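Local coordinates for protein putative carbohydrate-active enzyme (Uncultured organism, PDB 5WH8) that probably hydrolyses O-glycosidic bonds of cellulose-like polysaccharides, the chain being the family 5 glycoside hydrolase part of a longer multi-modular cellulase, at residues Ser35-Ala40 with Lys276-Ala281; Leu208-Gly213 with Asn255-Trp260; Phe238-Ala243 with Gly247-Asp252. All blocks are in the same frame, centred on the assembly; numbering follows the deposited sequence.

From the N terminus, the first segment met is 35-40, at the end of barrel strand 32-36; it waits 235 residues for its partner 276-281, so interaction 1 closes the longest loop and brings the first strand of the barrel together with the loop after the eighth. Inside that span, 208-213 pairs with 255-260 in interaction 2, setting helix 251-263 against strand 204-211. Inside that again, 238-243 meets 247-252 in interaction 3, a short loop returning from strand 233-239 into the same helix. The three loops nest and none cross. S212 OG to Y250 O joins interactions 2 and 3, and S279 OG to G247 O joins 1 and 3.

Interaction 1: residues Ser35-Ala40 with Lys276-Ala281; sequences SSHGLA and KPESSA. With EDO (1,2-ethanediol), chain M.
The H37 ring and the E278 carboxylate approach head-on from the two sides of the gap and meet at the ring edge, where NE2 of H37 donates to OE2 of E278 over 3.3 Å. The bond is long and bent, 137° at the hydrogen. OE2 lies in the plane of the imidazole and is approached on its syn side, with NE2 lying 27° out of the carboxylate plane; the two flat groups are turned 34° apart. The other ring nitrogen is used too: N of G38 donates to ND1 of H37 at 2.9 Å, nearly straight and in the ring plane. That leaves NE2 as the donor and fixes the rotation of the ring. With CG anti to the backbone N, the imidazole swings to the side of its own carbonyl carbon, where it can take up the amide of the next residue.

In the closed eight-stranded TIM barrel, H37 sits just past the first strand and E278 in the loop beyond the eighth, so their meeting bridges the seam between first and last strands at the C-terminal end of the barrel, the end that carries the active site in this fold. A 1,2-ethanediol, probably from the crystallisation liquor, lies beside the pair, at the ring edge. Its O2 accepts a weak second bond from NE2 of H37, also near the ring plane, and donates to OE1 of E278 at 2.8 Å; NE1 of W271 is also hydrogen-bonded to the diol.

K276 runs alongside with its aliphatic part, CD coming obliquely to within 3.9 Å of NE2 of H37, before the chain bends at its end and carries NZ to a bound pentaethylene glycol. E278 itself starts a type I turn closed by N of A281 on O of E278, and F42 meets the H37 ring edge-to-face.

Interaction 2: residues Leu208-Gly213 with Asn255-Trp260; sequences LHFYSG and NTWMDW
F210 and W257 lie flat on one another, and this aromatic stack carries most of the contact. The phenyl ring and the five-membered ring of the indole form an offset stack with centroids 3.7 Å apart and planes only 4° from parallel. The two side chains run antiparallel past one another, so each ring ends up over the root of its partner: CZ of F210 comes to 3.5 Å from CB of W257, and CZ2 of W257 to 3.6 Å from CB of F210. The closest approach is CE1 of F210 to CG of W257, 3.4 Å. F210 gets there with CG tucked between its backbone N and carbonyl carbon (chi1 75°), which lays the phenyl against the indole.

A CH-pi contact extends the stack. CB of F210 stands over the six-membered ring of W257, 3.9 Å from its centroid, so both rings of the indole are engaged on one face.

Aliphatic packing fills in beside it. The CD2 methyl of L208 reaches CH2 of W260 at 4.1 Å and CZ3 of W257 at 4.2 Å, resting against both tryptophans, which are three residues apart on the helix.

These contacts lie between the barrel wall and its helical shell: strand 204-211 and helix 251-263 run 154° apart in direction, with axes 10.7 Å apart at closest. L208 and F210 turn outward to the helix, whereas H209 and Y211 turn the other way, where they hydrogen-bond to E149 and E237.

The polar end of the indole is met beyond the two segments, NE1 of W257 donating to O of H215; R264 makes a cation-pi contact with W260. Between the segments the contact is apolar, made of stacking, CH-pi and van der Waals packing; the indole is probably held by the flat stack, with its buried N-H satisfied by H215 and R220 adding a cation-pi contact.

Interaction 3: residues Phe238-Ala243 with Gly247-Asp252; sequences FGTTQA and GGVYFD. With EDO (1,2-ethanediol), chain L.
O of T240 takes the amide N-H of Y250 at 2.8 Å, with an angle of 154° at the hydrogen, and this bond anchors the tight end of the contact. The same carbonyl receives a CA-H contact from V249, whose CA is 3.5 Å away, so two successive residues close on one oxygen just where helix 251-263 starts, Y250 being its N-cap residue. Next to this bond, T240 and F251 pack: CB of T240 comes obliquely to CE1 of the F251 ring at 3.9 Å. CG2 of T241 adds a touch on O of G248 at 3.6 Å.

The other end is wetter. One water accepts from N of Q242 and donates to O of G248, bridging two backbone atoms that stand 4.4 Å apart. A second water gathers OE1 of Q242, N of G248 and OH of Y250; the Q242 amide stands perpendicular (90°) to the Y250 ring, and OE1 stays 3.5 Å from OH.

The turn thus leads from strand 233-239 into the helix of a beta-alpha-beta unit completed by strand 268-273, while helix 298-307 flanks it, its Y302 stacking on F251 and its S299 hydrogen-bonded through OG to OG1 of T240.

Interaction 1: residues Ser35-Ala40 with Lys276-Ala281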
ATOM      1  N   SER A  35       6.171  -2.966  -0.409  1.00  7.39           N
ATOM      2  CA  SER A  35       6.230  -1.668   0.282  1.00  6.73           C
ATOM      3  C   SER A  35       7.661  -1.204   0.535  1.00  8.99           C
ATOM      4  O   SER A  35       8.533  -2.000   0.878  1.00 10.24           O
ATOM      5  CB  SER A  35       5.510  -1.741   1.636  1.00  8.99           C
ATOM      6  OG  SER A  35       5.437  -0.471   2.279  1.00  9.41           O
ATOM      7  N   SER A  36       7.891   0.104   0.412  1.00  9.77           N
ATOM      8  CA  SER A  36       9.105   0.692   0.964  1.00  8.22           C
ATOM      9  C   SER A  36       9.101   0.545   2.470  1.00  8.93           C
ATOM     10  O   SER A  36       8.045   0.357   3.102  1.00  9.88           O
ATOM     11  CB  SER A  36       9.228   2.185   0.592  1.00  9.15           C
ATOM     12  OG  SER A  36       8.340   3.004   1.346  1.00  9.58           O
ATOM     13  N   HIS A  37      10.282   0.665   3.064  1.00 10.52           N
ATOM     14  CA  HIS A  37      10.416   0.930   4.499  1.00  9.52           C
ATOM     15  C   HIS A  37      10.385   2.474   4.615  1.00 10.40           C
ATOM     16  O   HIS A  37       9.914   3.147   3.688  1.00 11.70           O
ATOM     17  CB  HIS A  37      11.722   0.291   5.015  1.00 10.08           C
ATOM     18  CG  HIS A  37      11.777   0.001   6.486  1.00 11.44           C
ATOM     19  ND1 HIS A  37      11.769   0.983   7.449  1.00 11.81           N
ATOM     20  CD2 HIS A  37      11.927  -1.174   7.149  1.00 12.82           C
ATOM     21  CE1 HIS A  37      11.880   0.427   8.649  1.00 15.73           C
ATOM     22  NE2 HIS A  37      11.969  -0.882   8.493  1.00 15.89           N
ATOM     23  N   GLY A  38      10.850   3.060   5.709  1.00 13.35           N
ATOM     24  CA  GLY A  38      10.884   4.515   5.798  1.00 15.06           C
ATOM     25  C   GLY A  38      11.725   5.139   4.689  1.00 11.21           C
ATOM     26  O   GLY A  38      12.882   4.792   4.525  1.00 12.74           O
ATOM     27  N   LEU A  39      11.148   6.060   3.911  1.00 15.60           N
ATOM     28  CA  LEU A  39      11.888   6.647   2.780  1.00 14.85           C
ATOM     29  C   LEU A  39      13.139   7.421   3.226  1.00 17.92           C
ATOM     30  O   LEU A  39      14.185   7.334   2.574  1.00 15.47           O
ATOM     31  CB  LEU A  39      10.967   7.556   1.953  1.00 13.01           C
ATOM     32  CG  LEU A  39       9.759   6.828   1.345  1.00 12.37           C
ATOM     33  CD1 LEU A  39       8.735   7.805   0.815  1.00 13.69           C
ATOM     34  CD2 LEU A  39      10.177   5.833   0.236  1.00 14.49           C
ATOM     35  N   ALA A  40      13.044   8.154   4.337  1.00 15.63           N
ATOM     36  CA  ALA A  40      14.181   8.920   4.842  1.00 17.26           C
ATOM     37  C   ALA A  40      15.282   8.016   5.407  1.00 16.25           C
ATOM     38  O   ALA A  40      16.431   8.437   5.620  1.00 17.17           O
ATOM     39  CB  ALA A  40      13.711   9.899   5.914  1.00 14.70           C
ATOM     40  N   LYS A 276      17.692  -3.510   5.723  1.00 13.61           N
ATOM     41  CA  LYS A 276      17.851  -3.509   7.180  1.00 14.66           C
ATOM     42  C   LYS A 276      18.067  -4.935   7.696  1.00 15.01           C
ATOM     43  O   LYS A 276      17.427  -5.869   7.211  1.00 12.91           O
ATOM     44  CB  LYS A 276      16.611  -2.882   7.835  1.00 12.71           C
ATOM     45  CG  LYS A 276      16.720  -2.620   9.328  1.00 16.31           C
ATOM     46  CD  LYS A 276      15.563  -1.784   9.813  1.00 20.04           C
ATOM     47  CE  LYS A 276      15.639  -1.496  11.318  1.00 22.25           C
ATOM     48  NZ  LYS A 276      17.014  -1.043  11.699  1.00 28.64           N
ATOM     49  N   PRO A 277      18.955  -5.132   8.695  1.00 13.35           N
ATOM     50  CA  PRO A 277      19.195  -6.497   9.166  1.00 13.62           C
ATOM     51  C   PRO A 277      18.112  -6.977  10.142  1.00 17.52           C
ATOM     52  O   PRO A 277      18.361  -7.246  11.318  1.00 19.87           O
ATOM     53  CB  PRO A 277      20.593  -6.406   9.831  1.00 19.07           C
ATOM     54  CG  PRO A 277      20.747  -5.015  10.211  1.00 21.29           C
ATOM     55  CD  PRO A 277      19.919  -4.170   9.268  1.00 18.80           C
ATOM     56  N   GLU A 278      16.891  -7.088   9.626  1.00 12.95           N
ATOM     57  CA  GLU A 278      15.772  -7.687  10.361  1.00 13.98           C
ATOM     58  C   GLU A 278      15.083  -8.659   9.402  1.00 12.36           C
ATOM     59  O   GLU A 278      15.109  -8.455   8.179  1.00 12.59           O
ATOM     60  CB  GLU A 278      14.771  -6.630  10.868  1.00 11.64           C
ATOM     61  CG  GLU A 278      14.158  -5.763   9.756  1.00 11.92           C
ATOM     62  CD  GLU A 278      13.363  -4.570  10.273  1.00 20.42           C
ATOM     63  OE1 GLU A 278      13.455  -4.253  11.476  1.00 16.48           O
ATOM     64  OE2 GLU A 278      12.653  -3.936   9.465  1.00 19.07           O
ATOM     65  N   SER A 279      14.458  -9.708   9.929  1.00 11.77           N
ATOM     66  CA  SER A 279      14.059 -10.811   9.070  1.00 10.30           C
ATOM     67  C   SER A 279      12.914 -10.482   8.105  1.00  9.96           C
ATOM     68  O   SER A 279      12.768 -11.197   7.099  1.00 12.16           O
ATOM     69  CB  SER A 279      13.675 -12.026   9.908  1.00 17.89           C
ATOM     70  OG  SER A 279      12.711 -11.684  10.858  1.00 22.93           O
ATOM     71  N   SER A 280      12.125  -9.428   8.358  1.00 10.15           N
ATOM     72  CA  SER A 280      11.056  -9.051   7.410  1.00  8.93           C
ATOM     73  C   SER A 280      11.609  -8.297   6.190  1.00 10.19           C
ATOM     74  O   SER A 280      10.940  -8.197   5.148  1.00 11.14           O
ATOM     75  CB  SER A 280       9.981  -8.194   8.098  1.00 11.61           C
ATOM     76  OG  SER A 280      10.452  -6.917   8.463  1.00  9.16           O
ATOM     77  N   ALA A 281      12.837  -7.788   6.300  1.00 10.57           N
ATOM     78  CA  ALA A 281      13.468  -7.078   5.178  1.00 10.79           C
ATOM     79  C   ALA A 281      13.731  -8.065   4.047  1.00  9.55           C
ATOM     80  O   ALA A 281      14.277  -9.152   4.287  1.00 10.30           O
ATOM     81  CB  ALA A 281      14.771  -6.405   5.630  1.00 10.56           C
TER
HETATM   82  C1  EDO M 412       9.952  -2.253  11.135  1.00 28.41           C
HETATM   83  O1  EDO M 412      10.463  -3.292  10.282  1.00 23.02           O
HETATM   84  C2  EDO M 412      10.949  -1.770  12.202  1.00 29.27           C
HETATM   85  O2  EDO M 412      12.300  -1.680  11.709  1.00 24.50           O

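Interaction 2: residues Leu208-Gly213 with Asn255-Trp260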
ATOM      1  N   LEU A 208      -6.525  -3.712   5.700  1.00  8.63           N
ATOM      2  CA  LEU A 208      -6.274  -4.837   6.582  1.00  8.81           C
ATOM      3  C   LEU A 208      -4.755  -5.096   6.621  1.00  8.91           C
ATOM      4  O   LEU A 208      -4.132  -5.244   5.571  1.00  8.86           O
ATOM      5  CB  LEU A 208      -7.009  -6.092   6.078  1.00  9.00           C
ATOM      6  CG  LEU A 208      -6.789  -7.379   6.867  1.00 12.78           C
ATOM      7  CD1 LEU A 208      -7.402  -7.268   8.278  1.00 13.26           C
ATOM      8  CD2 LEU A 208      -7.314  -8.597   6.067  1.00 12.93           C
ATOM      9  N   HIS A 209      -4.169  -5.131   7.814  1.00  8.89           N
ATOM     10  CA  HIS A 209      -2.740  -5.452   7.977  1.00  9.01           C
ATOM     11  C   HIS A 209      -2.579  -6.698   8.846  1.00  8.23           C
ATOM     12  O   HIS A 209      -3.216  -6.815   9.908  1.00 11.34           O
ATOM     13  CB  HIS A 209      -1.962  -4.314   8.624  1.00  9.20           C
ATOM     14  CG  HIS A 209      -1.709  -3.150   7.715  1.00  7.03           C
ATOM     15  ND1 HIS A 209      -0.987  -2.052   8.120  1.00  8.47           N
ATOM     16  CD2 HIS A 209      -2.065  -2.912   6.432  1.00  8.13           C
ATOM     17  CE1 HIS A 209      -0.921  -1.179   7.137  1.00 10.91           C
ATOM     18  NE2 HIS A 209      -1.581  -1.669   6.099  1.00  9.42           N
ATOM     19  N   PHE A 210      -1.730  -7.624   8.405  1.00  8.41           N
ATOM     20  CA  PHE A 210      -1.428  -8.812   9.212  1.00  7.35           C
ATOM     21  C   PHE A 210       0.042  -9.141   9.175  1.00 10.41           C
ATOM     22  O   PHE A 210       0.732  -8.795   8.226  1.00  9.82           O
ATOM     23  CB  PHE A 210      -2.249 -10.040   8.753  1.00  9.87           C
ATOM     24  CG  PHE A 210      -1.776 -10.674   7.455  1.00  7.66           C
ATOM     25  CD1 PHE A 210      -0.775 -11.638   7.476  1.00  6.95           C
ATOM     26  CD2 PHE A 210      -2.341 -10.356   6.227  1.00  8.52           C
ATOM     27  CE1 PHE A 210      -0.302 -12.218   6.317  1.00  7.62           C
ATOM     28  CE2 PHE A 210      -1.860 -10.950   5.061  1.00  6.77           C
ATOM     29  CZ  PHE A 210      -0.850 -11.891   5.122  1.00  6.54           C
ATOM     30  N   TYR A 211       0.489  -9.831  10.221  1.00  9.93           N
ATOM     31  CA  TYR A 211       1.844 -10.346  10.328  1.00  9.61           C
ATOM     32  C   TYR A 211       1.716 -11.830  10.717  1.00  8.83           C
ATOM     33  O   TYR A 211       1.086 -12.168  11.719  1.00  9.40           O
ATOM     34  CB  TYR A 211       2.671  -9.511  11.334  1.00  9.32           C
ATOM     35  CG  TYR A 211       3.239  -8.275  10.679  1.00 10.19           C
ATOM     36  CD1 TYR A 211       2.444  -7.171  10.431  1.00 12.44           C
ATOM     37  CD2 TYR A 211       4.555  -8.265  10.231  1.00 10.68           C
ATOM     38  CE1 TYR A 211       2.949  -6.053   9.764  1.00 13.53           C
ATOM     39  CE2 TYR A 211       5.073  -7.170   9.571  1.00 11.96           C
ATOM     40  CZ  TYR A 211       4.273  -6.071   9.342  1.00 12.18           C
ATOM     41  OH  TYR A 211       4.812  -5.007   8.650  1.00 16.91           O
ATOM     42  N   SER A 212       2.277 -12.712   9.894  1.00  9.40           N
ATOM     43  CA  SER A 212       1.946 -14.137   9.983  1.00  7.21           C
ATOM     44  C   SER A 212       2.474 -14.813  11.257  1.00 11.06           C
ATOM     45  O   SER A 212       2.024 -15.910  11.603  1.00 12.23           O
ATOM     46  CB  SER A 212       2.437 -14.875   8.735  1.00 16.15           C
ATOM     47  OG  SER A 212       3.821 -14.975   8.674  1.00 19.83           O
ATOM     48  N   GLY A 213       3.384 -14.163  11.960  1.00 10.82           N
ATOM     49  CA  GLY A 213       3.827 -14.650  13.258  1.00  9.97           C
ATOM     50  C   GLY A 213       2.976 -14.208  14.435  1.00 11.89           C
ATOM     51  O   GLY A 213       3.210 -14.641  15.582  1.00 12.33           O
ATOM     52  N   ASN A 255       1.329 -18.931   4.191  1.00 10.29           N
ATOM     53  CA  ASN A 255       0.678 -19.674   3.092  1.00 10.69           C
ATOM     54  C   ASN A 255      -0.841 -19.741   3.296  1.00 11.07           C
ATOM     55  O   ASN A 255      -1.611 -19.585   2.351  1.00 12.20           O
ATOM     56  CB  ASN A 255       1.264 -21.083   2.966  1.00 11.81           C
ATOM     57  CG  ASN A 255       2.623 -21.109   2.263  1.00 11.20           C
ATOM     58  OD1 ASN A 255       3.000 -20.174   1.564  1.00 14.76           O
ATOM     59  ND2 ASN A 255       3.347 -22.219   2.416  1.00 16.07           N
ATOM     60  N   THR A 256      -1.272 -19.954   4.532  1.00 12.02           N
ATOM     61  CA  THR A 256      -2.700 -19.930   4.856  1.00 10.27           C
ATOM     62  C   THR A 256      -3.329 -18.587   4.507  1.00 10.59           C
ATOM     63  O   THR A 256      -4.370 -18.548   3.846  1.00 12.50           O
ATOM     64  CB  THR A 256      -2.937 -20.254   6.345  1.00 12.01           C
ATOM     65  OG1 THR A 256      -2.439 -21.573   6.616  1.00 13.82           O
ATOM     66  CG2 THR A 256      -4.405 -20.185   6.728  1.00 12.60           C
ATOM     67  N   TRP A 257      -2.686 -17.495   4.920  1.00  8.78           N
ATOM     68  CA  TRP A 257      -3.132 -16.166   4.559  1.00  8.37           C
ATOM     69  C   TRP A 257      -3.153 -15.965   3.042  1.00  9.33           C
ATOM     70  O   TRP A 257      -4.073 -15.329   2.531  1.00 10.14           O
ATOM     71  CB  TRP A 257      -2.239 -15.107   5.194  1.00  8.20           C
ATOM     72  CG  TRP A 257      -2.601 -14.715   6.602  1.00  9.10           C
ATOM     73  CD1 TRP A 257      -1.967 -15.092   7.760  1.00  8.71           C
ATOM     74  CD2 TRP A 257      -3.642 -13.807   7.005  1.00  9.17           C
ATOM     75  NE1 TRP A 257      -2.547 -14.483   8.838  1.00 10.53           N
ATOM     76  CE2 TRP A 257      -3.582 -13.699   8.411  1.00  9.41           C
ATOM     77  CE3 TRP A 257      -4.610 -13.077   6.319  1.00 10.19           C
ATOM     78  CZ2 TRP A 257      -4.463 -12.896   9.136  1.00  9.68           C
ATOM     79  CZ3 TRP A 257      -5.482 -12.286   7.040  1.00 10.09           C
ATOM     80  CH2 TRP A 257      -5.399 -12.195   8.433  1.00  9.67           C
ATOM     81  N   MET A 258      -2.130 -16.448   2.323  1.00  9.64           N
ATOM     82  CA  MET A 258      -2.085 -16.283   0.863  1.00 11.15           C
ATOM     83  C   MET A 258      -3.228 -17.009   0.184  1.00 11.03           C
ATOM     84  O   MET A 258      -3.854 -16.450  -0.696  1.00 12.47           O
ATOM     85  CB  MET A 258      -0.758 -16.777   0.302  1.00 13.91           C
ATOM     86  CG  MET A 258       0.401 -15.911   0.674  1.00 17.70           C
ATOM     87  SD  MET A 258       0.633 -14.599  -0.532  1.00 20.34           S
ATOM     88  CE  MET A 258       1.957 -13.646   0.270  1.00 20.54           C
ATOM     89  N   ASP A 259      -3.529 -18.232   0.629  1.00 14.02           N
ATOM     90  CA  ASP A 259      -4.644 -18.987   0.050  1.00 13.55           C
ATOM     91  C   ASP A 259      -5.950 -18.254   0.300  1.00 13.37           C
ATOM     92  O   ASP A 259      -6.836 -18.182  -0.582  1.00 14.06           O
ATOM     93  CB  ASP A 259      -4.721 -20.395   0.641  1.00 13.56           C
ATOM     94  CG  ASP A 259      -3.679 -21.322   0.078  1.00 22.81           C
ATOM     95  OD1 ASP A 259      -3.182 -21.067  -1.037  1.00 26.13           O
ATOM     96  OD2 ASP A 259      -3.363 -22.320   0.754  1.00 24.82           O
ATOM     97  N   TRP A 260      -6.064 -17.702   1.502  1.00 10.58           N
ATOM     98  CA  TRP A 260      -7.274 -16.995   1.928  1.00 11.29           C
ATOM     99  C   TRP A 260      -7.476 -15.730   1.085  1.00 13.05           C
ATOM    100  O   TRP A 260      -8.593 -15.449   0.610  1.00 13.01           O
ATOM    101  CB  TRP A 260      -7.177 -16.671   3.441  1.00 12.86           C
ATOM    102  CG  TRP A 260      -8.359 -15.897   4.027  1.00 10.11           C
ATOM    103  CD1 TRP A 260      -9.484 -16.424   4.593  1.00 11.67           C
ATOM    104  CD2 TRP A 260      -8.481 -14.478   4.127  1.00 11.23           C
ATOM    105  NE1 TRP A 260     -10.309 -15.406   5.038  1.00 13.41           N
ATOM    106  CE2 TRP A 260      -9.710 -14.202   4.765  1.00 14.05           C
ATOM    107  CE3 TRP A 260      -7.663 -13.406   3.751  1.00 10.94           C
ATOM    108  CZ2 TRP A 260     -10.159 -12.893   4.997  1.00 15.43           C
ATOM    109  CZ3 TRP A 260      -8.110 -12.114   3.972  1.00 14.45           C
ATOM    110  CH2 TRP A 260      -9.345 -11.869   4.608  1.00 17.38           C
TER

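Interaction 3: residues Phe238-Ala243 with Gly247-Asp252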
ATOM      1  N   PHE A 238       1.720  -6.446   4.859  1.00  8.47           N
ATOM      2  CA  PHE A 238       1.798  -7.633   5.690  1.00  7.23           C
ATOM      3  C   PHE A 238       3.244  -8.096   5.767  1.00  9.70           C
ATOM      4  O   PHE A 238       4.066  -7.766   4.908  1.00  8.13           O
ATOM      5  CB  PHE A 238       0.927  -8.783   5.154  1.00  6.83           C
ATOM      6  CG  PHE A 238       1.550  -9.473   3.957  1.00  7.09           C
ATOM      7  CD1 PHE A 238       1.392  -8.919   2.695  1.00  7.90           C
ATOM      8  CD2 PHE A 238       2.306 -10.635   4.079  1.00  9.33           C
ATOM      9  CE1 PHE A 238       1.978  -9.494   1.582  1.00  8.99           C
ATOM     10  CE2 PHE A 238       2.916 -11.196   2.970  1.00 10.04           C
ATOM     11  CZ  PHE A 238       2.723 -10.636   1.715  1.00  8.70           C
ATOM     12  N   GLY A 239       3.520  -8.910   6.777  1.00  8.92           N
ATOM     13  CA  GLY A 239       4.844  -9.485   6.964  1.00  8.00           C
ATOM     14  C   GLY A 239       4.815 -10.975   7.217  1.00  8.78           C
ATOM     15  O   GLY A 239       3.784 -11.569   7.559  1.00 10.17           O
ATOM     16  N   THR A 240       5.984 -11.582   7.061  1.00  9.38           N
ATOM     17  CA  THR A 240       6.170 -13.011   7.276  1.00  9.16           C
ATOM     18  C   THR A 240       6.648 -13.311   8.697  1.00 10.17           C
ATOM     19  O   THR A 240       6.874 -14.459   9.051  1.00 10.87           O
ATOM     20  CB  THR A 240       7.202 -13.560   6.287  1.00  7.81           C
ATOM     21  OG1 THR A 240       8.419 -12.820   6.474  1.00  8.84           O
ATOM     22  CG2 THR A 240       6.734 -13.414   4.857  1.00 11.29           C
ATOM     23  N   THR A 241       6.854 -12.257   9.468  1.00  9.02           N
ATOM     24  CA  THR A 241       7.374 -12.316  10.829  1.00  9.48           C
ATOM     25  C   THR A 241       6.263 -12.002  11.834  1.00  9.79           C
ATOM     26  O   THR A 241       5.104 -11.765  11.457  1.00  9.23           O
ATOM     27  CB  THR A 241       8.507 -11.293  10.993  1.00 10.05           C
ATOM     28  OG1 THR A 241       7.973 -10.002  10.665  1.00  8.55           O
ATOM     29  CG2 THR A 241       9.674 -11.605  10.092  1.00 10.28           C
ATOM     30  N   GLN A 242       6.605 -11.984  13.120  1.00  9.49           N
ATOM     31  CA  GLN A 242       5.782 -11.289  14.089  1.00 10.83           C
ATOM     32  C   GLN A 242       5.712  -9.783  13.756  1.00 10.28           C
ATOM     33  O   GLN A 242       6.517  -9.245  12.971  1.00  9.99           O
ATOM     34  CB  GLN A 242       6.329 -11.506  15.506  1.00 10.06           C
ATOM     35  CG  GLN A 242       6.279 -12.967  15.953  1.00 11.19           C
ATOM     36  CD  GLN A 242       6.712 -13.148  17.381  1.00 12.73           C
ATOM     37  OE1 GLN A 242       7.712 -13.841  17.665  1.00 22.33           O
ATOM     38  NE2 GLN A 242       5.983 -12.557  18.295  1.00 12.31           N
ATOM     39  N   ALA A 243       4.748  -9.103  14.367  1.00  9.08           N
ATOM     40  CA  ALA A 243       4.460  -7.715  14.026  1.00  8.78           C
ATOM     41  C   ALA A 243       5.598  -6.694  14.215  1.00 10.93           C
ATOM     42  O   ALA A 243       5.550  -5.613  13.634  1.00 10.67           O
ATOM     43  CB  ALA A 243       3.236  -7.261  14.810  1.00 10.53           C
ATOM     44  N   GLY A 247      12.797 -11.492  13.969  1.00 12.53           N
ATOM     45  CA  GLY A 247      12.634 -12.758  14.661  1.00 11.86           C
ATOM     46  C   GLY A 247      12.437 -13.886  13.666  1.00 13.11           C
ATOM     47  O   GLY A 247      12.955 -13.843  12.546  1.00 15.42           O
ATOM     48  N   GLY A 248      11.687 -14.903  14.060  1.00 13.74           N
ATOM     49  CA  GLY A 248      11.436 -16.020  13.169  1.00 13.80           C
ATOM     50  C   GLY A 248      10.580 -15.651  11.972  1.00 13.82           C
ATOM     51  O   GLY A 248       9.908 -14.617  11.980  1.00 12.54           O
ATOM     52  N   VAL A 249      10.626 -16.484  10.938  1.00 10.65           N
ATOM     53  CA  VAL A 249       9.709 -16.353   9.785  1.00 12.03           C
ATOM     54  C   VAL A 249       8.701 -17.494   9.886  1.00 13.88           C
ATOM     55  O   VAL A 249       9.017 -18.598  10.348  1.00 13.43           O
ATOM     56  CB  VAL A 249      10.433 -16.383   8.417  1.00 14.84           C
ATOM     57  CG1 VAL A 249      11.207 -15.069   8.196  1.00 14.85           C
ATOM     58  CG2 VAL A 249      11.348 -17.586   8.311  1.00 18.27           C
ATOM     59  N   TYR A 250       7.474 -17.185   9.499  1.00 11.96           N
ATOM     60  CA  TYR A 250       6.319 -18.065   9.664  1.00 11.86           C
ATOM     61  C   TYR A 250       5.624 -18.303   8.325  1.00 11.82           C
ATOM     62  O   TYR A 250       4.539 -17.811   8.063  1.00 11.45           O
ATOM     63  CB  TYR A 250       5.359 -17.447  10.676  1.00 11.20           C
ATOM     64  CG  TYR A 250       5.935 -17.294  12.067  1.00 12.16           C
ATOM     65  CD1 TYR A 250       6.799 -16.253  12.389  1.00 11.79           C
ATOM     66  CD2 TYR A 250       5.601 -18.187  13.071  1.00 17.27           C
ATOM     67  CE1 TYR A 250       7.311 -16.117  13.669  1.00 12.12           C
ATOM     68  CE2 TYR A 250       6.120 -18.051  14.351  1.00 16.72           C
ATOM     69  CZ  TYR A 250       6.978 -17.024  14.637  1.00 17.09           C
ATOM     70  OH  TYR A 250       7.482 -16.881  15.930  1.00 21.45           O
ATOM     71  N   PHE A 251       6.261 -19.091   7.482  1.00  9.73           N
ATOM     72  CA  PHE A 251       5.795 -19.267   6.114  1.00  9.79           C
ATOM     73  C   PHE A 251       4.559 -20.165   6.000  1.00 12.23           C
ATOM     74  O   PHE A 251       3.767 -19.994   5.061  1.00 12.34           O
ATOM     75  CB  PHE A 251       6.930 -19.842   5.256  1.00 11.72           C
ATOM     76  CG  PHE A 251       8.106 -18.914   5.076  1.00 12.74           C
ATOM     77  CD1 PHE A 251       7.949 -17.543   4.979  1.00 11.65           C
ATOM     78  CD2 PHE A 251       9.382 -19.436   4.981  1.00 17.86           C
ATOM     79  CE1 PHE A 251       9.042 -16.708   4.798  1.00 13.25           C
ATOM     80  CE2 PHE A 251      10.491 -18.603   4.803  1.00 17.40           C
ATOM     81  CZ  PHE A 251      10.319 -17.235   4.720  1.00 14.76           C
ATOM     82  N   ASP A 252       4.394 -21.129   6.907  1.00 11.56           N
ATOM     83  CA  ASP A 252       3.191 -21.979   6.852  1.00 11.62           C
ATOM     84  C   ASP A 252       1.931 -21.134   7.109  1.00 13.16           C
ATOM     85  O   ASP A 252       0.930 -21.246   6.380  1.00 13.18           O
ATOM     86  CB  ASP A 252       3.281 -23.130   7.860  1.00 14.07           C
ATOM     87  CG  ASP A 252       4.331 -24.169   7.481  1.00 26.68           C
ATOM     88  OD1 ASP A 252       4.452 -24.504   6.285  1.00 30.53           O
ATOM     89  OD2 ASP A 252       5.027 -24.662   8.392  1.00 38.14           O
TER
HETATM   90  C1  EDO L 411       5.940  -2.613  10.340  1.00 33.82           C
HETATM   91  O1  EDO L 411       6.664  -3.605  11.094  1.00 33.04           O
HETATM   92  C2  EDO L 411       5.942  -1.329  11.155  1.00 42.31           C
HETATM   93  O2  EDO L 411       4.669  -0.661  10.990  1.00 36.30           O
HETATM   94  O   HOH W   1       9.080 -12.978  14.120  1.00 12.56           O
HETATM   95  O   HOH W   2       9.944 -15.537  16.411  1.00 25.50           O